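Local atomic coordinates of polymerase cofactor VP35 (Reston ebolavirus, PDB entry 3KS8), a protein that serves as a cofactor of the viral polymerase and binds double-stranded RNA, probably hiding it from the host's innate immune sensors. Residues H104-A109 against I122-R127; I138-S143 against L171-D176. All blocks are in the same frame, centred on the assembly; numbering follows the deposited sequence.

Interaction 1 of 2, residues H104-A109 against I122-R127; sequences HAEFQA and IQITKR. With nucleotides of chain B; nucleotides of chain A.
Arg-127 turns the edge of its guanidinium group to Glu-106, while one of its faces is occupied by Gln-123 NE2, which sits 3.3 Å above the plane, over its centre. At the edge, Arg-127 NH1 donates to Glu-106 OE1 at 2.8 Å, completing a salt bridge. The oxygen lies almost exactly in the guanidinium plane, but the bond reaches the syn side of the carboxylate from 30° out of its plane, and the two side chains cross at about a right angle. Glu-106 gets there by swinging CG away from its own backbone N (chi1 178°) and then bending at chi2. Its other oxygen, OE2, forms a salt bridge with Arg-166 of the second subunit, so each oxygen of this carboxylate has an arginine partner, from two different chains, and probably offsets the charge of this close pair. Beneath the bridge, Glu-106 CG slides past Ile-124 CG1 at 3.9 Å, and Ile-124 CD1 reaches Phe-107 CD1 at 4.1 Å.

Helix 117-127 also meets the end of the RNA. Gln-123 NE2 gives a nearly straight bond to O3' of U18 of chain B at 2.7 Å, and Lys-126 NZ donates to OP2 of that nucleotide at 2.9 Å. Ile-122 CD1 rests 3.6 Å from both O4 of U18 and N1 of A1 of chain A, an apolar contact with both bases of the terminal pair, consistent with the blunt-end recognition known for filoviral VP35.

The axes of segments 104-109 and 122-127, on the successive helices 100-112 and 117-127, approach to 9.2 Å and run at 125° to each other. Helix 65-75 covers the apolar side of the pair, with Met-72 against Ile-124 and His-75 edge-to-face with Phe-107.

Interaction 2 of 2, residues I138-S143 against L171-D176; sequences IIHIRS and LFKMQD
Leu-171 O is held twice by the neighbouring strand: Ile-139 N donates to it at 2.8 Å, nearly along the C=O axis, and Ile-138 CA adds a CA-H...O contact at 3.4 Å. It belongs to a short parallel beta ladder, in which the outermost strand 138-140 lies beside strand 168-173 of a mixed sheet. Ile-139 O returns the bond by accepting from Lys-173 N, and Lys-173 O then takes Ile-141 N at 2.8 Å.

Side chains alternate between the two faces. With Leu-171 are Ile-138, His-140 and Lys-173, and on this side the aliphatic run of the lysine travels along the imidazole, Lys-173 CD coming to 3.5 Å from His-140 CE1. Ile-138 CG2 lies over one face of that ring, toward its rim. The sheet face carrying Ile-139 and Phe-172 is more apolar: Ile-139 stands next to Phe-172, pointing the same way, and Ile-141 CG2 also meets the phenyl ring, which packs further against Ile-147, Leu-182 and Gln-85 of helix 82-97.

Past the strands the pairing changes register. Ile-141 O comes within 3.0 Å of Lys-173 O, a close pair of acceptors, takes a CA-H...O contact from Met-174 CA, and does not bond to Gln-175 N. That amide is taken instead by Arg-142 O at 3.0 Å, in an almost linear bond. Arg-142 N is in turn held by the carboxylate of Asp-146, and the aliphatic part of the arginine side chain runs alongside the Gln-175 amide.

Ile-141 packs into the change of direction with CG1 in the crowded position between its backbone N and carbonyl carbon (chi1 68°), which lays that branch alongside the methionine, Ile-141 CG1 to Met-174 CG at 3.5 Å.

Interaction 1 comes first along the chain and is complete before interaction 2 opens; helix 117-127, which supplies half of the former, is followed, as the next regular element, by strand 138-140 of the latter. Their centres are 28 Å apart, on opposite sides of the chain's centre, and their nearest atoms stay about 13 Å apart. The helical contact belongs to the bundle that touches the RNA end and the second subunit, whereas the strand contact closes one margin of the four-stranded sheet, about 16 Å from the nucleic acid at its nearest atom. Together they sample the helical and sheet halves of this compact RNA-binding region, with helix 82-97 reaching the sheet from the helical side.

Interaction 1 of 2, residues H104-A109 against I122-R127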
# COMPACT_ATOMS: atom_id res chain seq x y z
N HIS D 104 -4.68 10.67 -10.66
CA HIS D 104 -6.09 10.40 -10.85
C HIS D 104 -6.26 8.95 -11.27
O HIS D 104 -7.15 8.24 -10.81
CB HIS D 104 -6.68 11.32 -11.92
CG HIS D 104 -8.16 11.18 -12.12
ND1 HIS D 104 -8.73 11.02 -13.36
CD2 HIS D 104 -9.18 11.18 -11.23
CE1 HIS D 104 -10.04 10.92 -13.23
NE2 HIS D 104 -10.34 11.01 -11.94
N ALA D 105 -5.37 8.50 -12.15
CA ALA D 105 -5.46 7.16 -12.70
C ALA D 105 -5.29 6.12 -11.59
O ALA D 105 -6.04 5.15 -11.52
CB ALA D 105 -4.41 6.98 -13.77
N GLU D 106 -4.31 6.32 -10.72
CA GLU D 106 -4.12 5.41 -9.59
C GLU D 106 -5.32 5.45 -8.63
O GLU D 106 -5.72 4.42 -8.07
CB GLU D 106 -2.83 5.72 -8.84
CG GLU D 106 -2.62 4.83 -7.64
CD GLU D 106 -2.51 3.36 -8.02
OE1 GLU D 106 -3.17 2.53 -7.35
OE2 GLU D 106 -1.76 3.05 -8.98
N PHE D 107 -5.91 6.62 -8.44
CA PHE D 107 -7.09 6.70 -7.60
C PHE D 107 -8.20 5.81 -8.16
O PHE D 107 -8.81 5.05 -7.42
CB PHE D 107 -7.59 8.15 -7.46
CG PHE D 107 -8.69 8.33 -6.46
CD1 PHE D 107 -8.44 8.17 -5.10
CD2 PHE D 107 -9.98 8.65 -6.86
CE1 PHE D 107 -9.47 8.33 -4.15
CE2 PHE D 107 -11.01 8.81 -5.92
CZ PHE D 107 -10.75 8.65 -4.56
N GLN D 108 -8.43 5.89 -9.47
CA GLN D 108 -9.48 5.11 -10.13
C GLN D 108 -9.18 3.62 -10.09
O GLN D 108 -10.06 2.80 -9.81
CB GLN D 108 -9.65 5.54 -11.60
CG GLN D 108 -10.14 6.97 -11.82
CD GLN D 108 -11.42 7.27 -11.06
OE1 GLN D 108 -12.14 6.36 -10.62
NE2 GLN D 108 -11.72 8.56 -10.89
N ALA D 109 -7.93 3.27 -10.38
CA ALA D 109 -7.53 1.87 -10.43
C ALA D 109 -7.69 1.20 -9.08
O ALA D 109 -8.00 0.01 -9.02
CB ALA D 109 -6.10 1.75 -10.92
N ILE D 122 -4.20 6.28 0.17
CA ILE D 122 -3.00 5.63 0.67
C ILE D 122 -2.20 4.93 -0.45
O ILE D 122 -0.96 4.98 -0.46
CB ILE D 122 -3.39 4.61 1.75
CG1 ILE D 122 -3.94 5.36 2.97
CG2 ILE D 122 -2.22 3.73 2.11
CD1 ILE D 122 -4.09 4.51 4.19
N GLN D 123 -2.90 4.31 -1.40
CA GLN D 123 -2.23 3.60 -2.48
C GLN D 123 -1.45 4.57 -3.33
O GLN D 123 -0.34 4.28 -3.77
CB GLN D 123 -3.23 2.86 -3.38
CG GLN D 123 -4.13 1.85 -2.68
CD GLN D 123 -3.38 0.68 -2.06
OE1 GLN D 123 -3.99 -0.32 -1.67
NE2 GLN D 123 -2.07 0.79 -1.98
N ILE D 124 -2.03 5.74 -3.58
CA ILE D 124 -1.30 6.79 -4.29
C ILE D 124 0.05 7.08 -3.63
O ILE D 124 1.06 7.16 -4.30
CB ILE D 124 -2.10 8.10 -4.36
CG1 ILE D 124 -3.31 7.92 -5.28
CG2 ILE D 124 -1.21 9.21 -4.89
CD1 ILE D 124 -4.45 8.86 -4.98
N THR D 125 0.07 7.23 -2.31
CA THR D 125 1.30 7.62 -1.63
C THR D 125 2.33 6.50 -1.78
O THR D 125 3.52 6.76 -1.91
CB THR D 125 1.07 7.95 -0.13
OG1 THR D 125 0.64 6.78 0.57
CG2 THR D 125 -0.01 9.00 0.01
N LYS D 126 1.85 5.27 -1.81
CA LYS D 126 2.74 4.11 -1.86
C LYS D 126 3.11 3.68 -3.27
O LYS D 126 4.11 2.98 -3.45
CB LYS D 126 2.10 2.93 -1.13
CG LYS D 126 2.05 3.13 0.36
CD LYS D 126 1.27 2.06 1.04
CE LYS D 126 1.01 2.40 2.50
NZ LYS D 126 2.23 2.36 3.32
N ARG D 127 2.34 4.11 -4.28
CA ARG D 127 2.54 3.64 -5.65
C ARG D 127 3.04 4.72 -6.62
O ARG D 127 3.77 4.41 -7.56
CB ARG D 127 1.25 3.05 -6.22
CG ARG D 127 0.98 1.66 -5.70
CD ARG D 127 -0.41 1.19 -6.06
NE ARG D 127 -0.77 -0.01 -5.31
CZ ARG D 127 -2.01 -0.43 -5.12
NH1 ARG D 127 -3.03 0.26 -5.64
NH2 ARG D 127 -2.24 -1.53 -4.42
P U B 18 2.97 -1.56 2.83
OP1 U B 18 3.93 -1.71 1.71
OP2 U B 18 3.03 -0.37 3.69
O5' U B 18 1.45 -1.60 2.34
C5' U B 18 0.92 -2.61 1.51
C4' U B 18 -0.59 -2.51 1.41
O4' U B 18 -1.23 -2.50 2.72
C3' U B 18 -1.12 -1.23 0.80
O3' U B 18 -0.86 -1.19 -0.59
C2' U B 18 -2.60 -1.38 1.16
O2' U B 18 -3.25 -2.38 0.38
C1' U B 18 -2.49 -1.84 2.61
N1 U B 18 -2.55 -0.75 3.64
C2 U B 18 -3.78 -0.30 4.09
O2 U B 18 -4.86 -0.69 3.69
N3 U B 18 -3.72 0.68 5.04
C4 U B 18 -2.60 1.23 5.60
O4 U B 18 -2.74 2.11 6.45
C5 U B 18 -1.36 0.70 5.11
C6 U B 18 -1.39 -0.25 4.18
O5' A A 1 -11.81 4.67 9.47
C5' A A 1 -12.62 5.05 8.35
C4' A A 1 -12.60 4.02 7.23
O4' A A 1 -11.65 4.42 6.21
C3' A A 1 -12.18 2.61 7.60
O3' A A 1 -13.29 1.83 8.04
C2' A A 1 -11.58 2.08 6.30
O2' A A 1 -12.52 1.67 5.33
C1' A A 1 -10.83 3.33 5.84
N9 A A 1 -9.53 3.50 6.49
C8 A A 1 -9.24 4.33 7.54
N7 A A 1 -7.98 4.30 7.93
C5 A A 1 -7.40 3.38 7.07
C6 A A 1 -6.08 2.90 6.97
N6 A A 1 -5.09 3.30 7.77
N1 A A 1 -5.83 1.98 6.00
C2 A A 1 -6.84 1.58 5.21
N3 A A 1 -8.12 1.96 5.21
C4 A A 1 -8.34 2.87 6.18

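Interaction 2 of 2, residues I138-S143 against L171-D176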
# COMPACT_ATOMS: atom_id res chain seq x y z
N ILE D 138 5.59 21.08 5.47
CA ILE D 138 5.47 21.84 6.71
C ILE D 138 4.31 22.81 6.54
O ILE D 138 4.15 23.43 5.49
CB ILE D 138 6.75 22.66 7.04
CG1 ILE D 138 7.98 21.76 7.22
CG2 ILE D 138 6.54 23.46 8.32
CD1 ILE D 138 8.30 20.84 6.04
N ILE D 139 3.49 22.92 7.57
CA ILE D 139 2.36 23.82 7.55
C ILE D 139 2.43 24.63 8.84
O ILE D 139 2.19 24.09 9.91
CB ILE D 139 1.05 23.04 7.49
CG1 ILE D 139 0.98 22.28 6.17
CG2 ILE D 139 -0.14 23.97 7.66
CD1 ILE D 139 -0.17 21.30 6.08
N HIS D 140 2.78 25.91 8.72
CA HIS D 140 2.92 26.78 9.89
C HIS D 140 1.57 27.20 10.45
O HIS D 140 0.74 27.78 9.75
CB HIS D 140 3.74 28.02 9.55
CG HIS D 140 5.20 27.73 9.35
ND1 HIS D 140 6.08 27.59 10.41
CD2 HIS D 140 5.92 27.53 8.23
CE1 HIS D 140 7.28 27.33 9.93
NE2 HIS D 140 7.22 27.29 8.61
N ILE D 141 1.35 26.89 11.73
CA ILE D 141 0.13 27.26 12.42
C ILE D 141 0.49 27.92 13.75
O ILE D 141 1.65 27.89 14.17
CB ILE D 141 -0.76 26.03 12.68
CG1 ILE D 141 -0.10 25.09 13.68
CG2 ILE D 141 -0.99 25.28 11.39
CD1 ILE D 141 -1.00 23.94 14.09
N ARG D 142 -0.50 28.52 14.40
CA ARG D 142 -0.28 29.15 15.70
C ARG D 142 -0.21 28.13 16.82
O ARG D 142 0.82 27.97 17.50
CB ARG D 142 -1.39 30.16 15.96
CG ARG D 142 -1.29 31.30 15.01
CD ARG D 142 -2.49 32.18 15.00
NE ARG D 142 -2.27 33.21 14.01
CZ ARG D 142 -3.23 33.93 13.46
NH1 ARG D 142 -4.49 33.74 13.82
NH2 ARG D 142 -2.92 34.85 12.55
N SER D 143 -1.33 27.44 17.03
CA SER D 143 -1.40 26.43 18.08
C SER D 143 -2.23 25.25 17.64
O SER D 143 -2.96 25.31 16.65
CB SER D 143 -2.00 27.02 19.34
OG SER D 143 -3.38 27.29 19.16
N LEU D 171 3.36 18.14 8.41
CA LEU D 171 3.96 18.49 9.69
C LEU D 171 3.45 19.85 10.12
O LEU D 171 3.70 20.84 9.46
CB LEU D 171 5.48 18.49 9.57
CG LEU D 171 6.08 17.13 9.20
CD1 LEU D 171 7.50 17.30 8.64
CD2 LEU D 171 6.07 16.16 10.40
N PHE D 172 2.71 19.88 11.23
CA PHE D 172 2.19 21.12 11.78
C PHE D 172 3.20 21.76 12.71
O PHE D 172 3.52 21.21 13.75
CB PHE D 172 0.90 20.83 12.54
CG PHE D 172 -0.20 20.37 11.65
CD1 PHE D 172 -0.75 21.22 10.70
CD2 PHE D 172 -0.69 19.07 11.73
CE1 PHE D 172 -1.75 20.80 9.85
CE2 PHE D 172 -1.70 18.64 10.88
CZ PHE D 172 -2.23 19.51 9.94
N LYS D 173 3.71 22.93 12.30
CA LYS D 173 4.69 23.67 13.10
C LYS D 173 4.02 24.85 13.79
O LYS D 173 3.54 25.77 13.15
CB LYS D 173 5.83 24.15 12.21
CG LYS D 173 7.03 24.66 12.99
CD LYS D 173 8.25 24.83 12.11
CE LYS D 173 9.34 25.62 12.83
NZ LYS D 173 9.63 25.06 14.18
N MET D 174 4.00 24.81 15.12
CA MET D 174 3.29 25.81 15.90
C MET D 174 4.26 26.88 16.39
O MET D 174 5.48 26.73 16.26
CB MET D 174 2.56 25.11 17.05
CG MET D 174 1.65 24.01 16.54
SD MET D 174 1.12 22.79 17.75
CE MET D 174 2.13 21.37 17.28
N GLN D 175 3.74 27.97 16.96
CA GLN D 175 4.61 29.10 17.30
C GLN D 175 5.39 28.89 18.59
O GLN D 175 6.27 29.68 18.91
CB GLN D 175 3.81 30.39 17.36
CG GLN D 175 3.57 30.96 15.98
CD GLN D 175 2.37 31.87 15.92
OE1 GLN D 175 1.58 31.98 16.87
NE2 GLN D 175 2.20 32.53 14.77
N ASP D 176 5.08 27.83 19.33
CA ASP D 176 5.91 27.43 20.47
C ASP D 176 7.09 26.50 20.10
O ASP D 176 7.79 25.99 20.98
CB ASP D 176 5.05 26.77 21.55
CG ASP D 176 4.19 25.64 21.00
OD1 ASP D 176 2.95 25.71 21.14
OD2 ASP D 176 4.76 24.68 20.41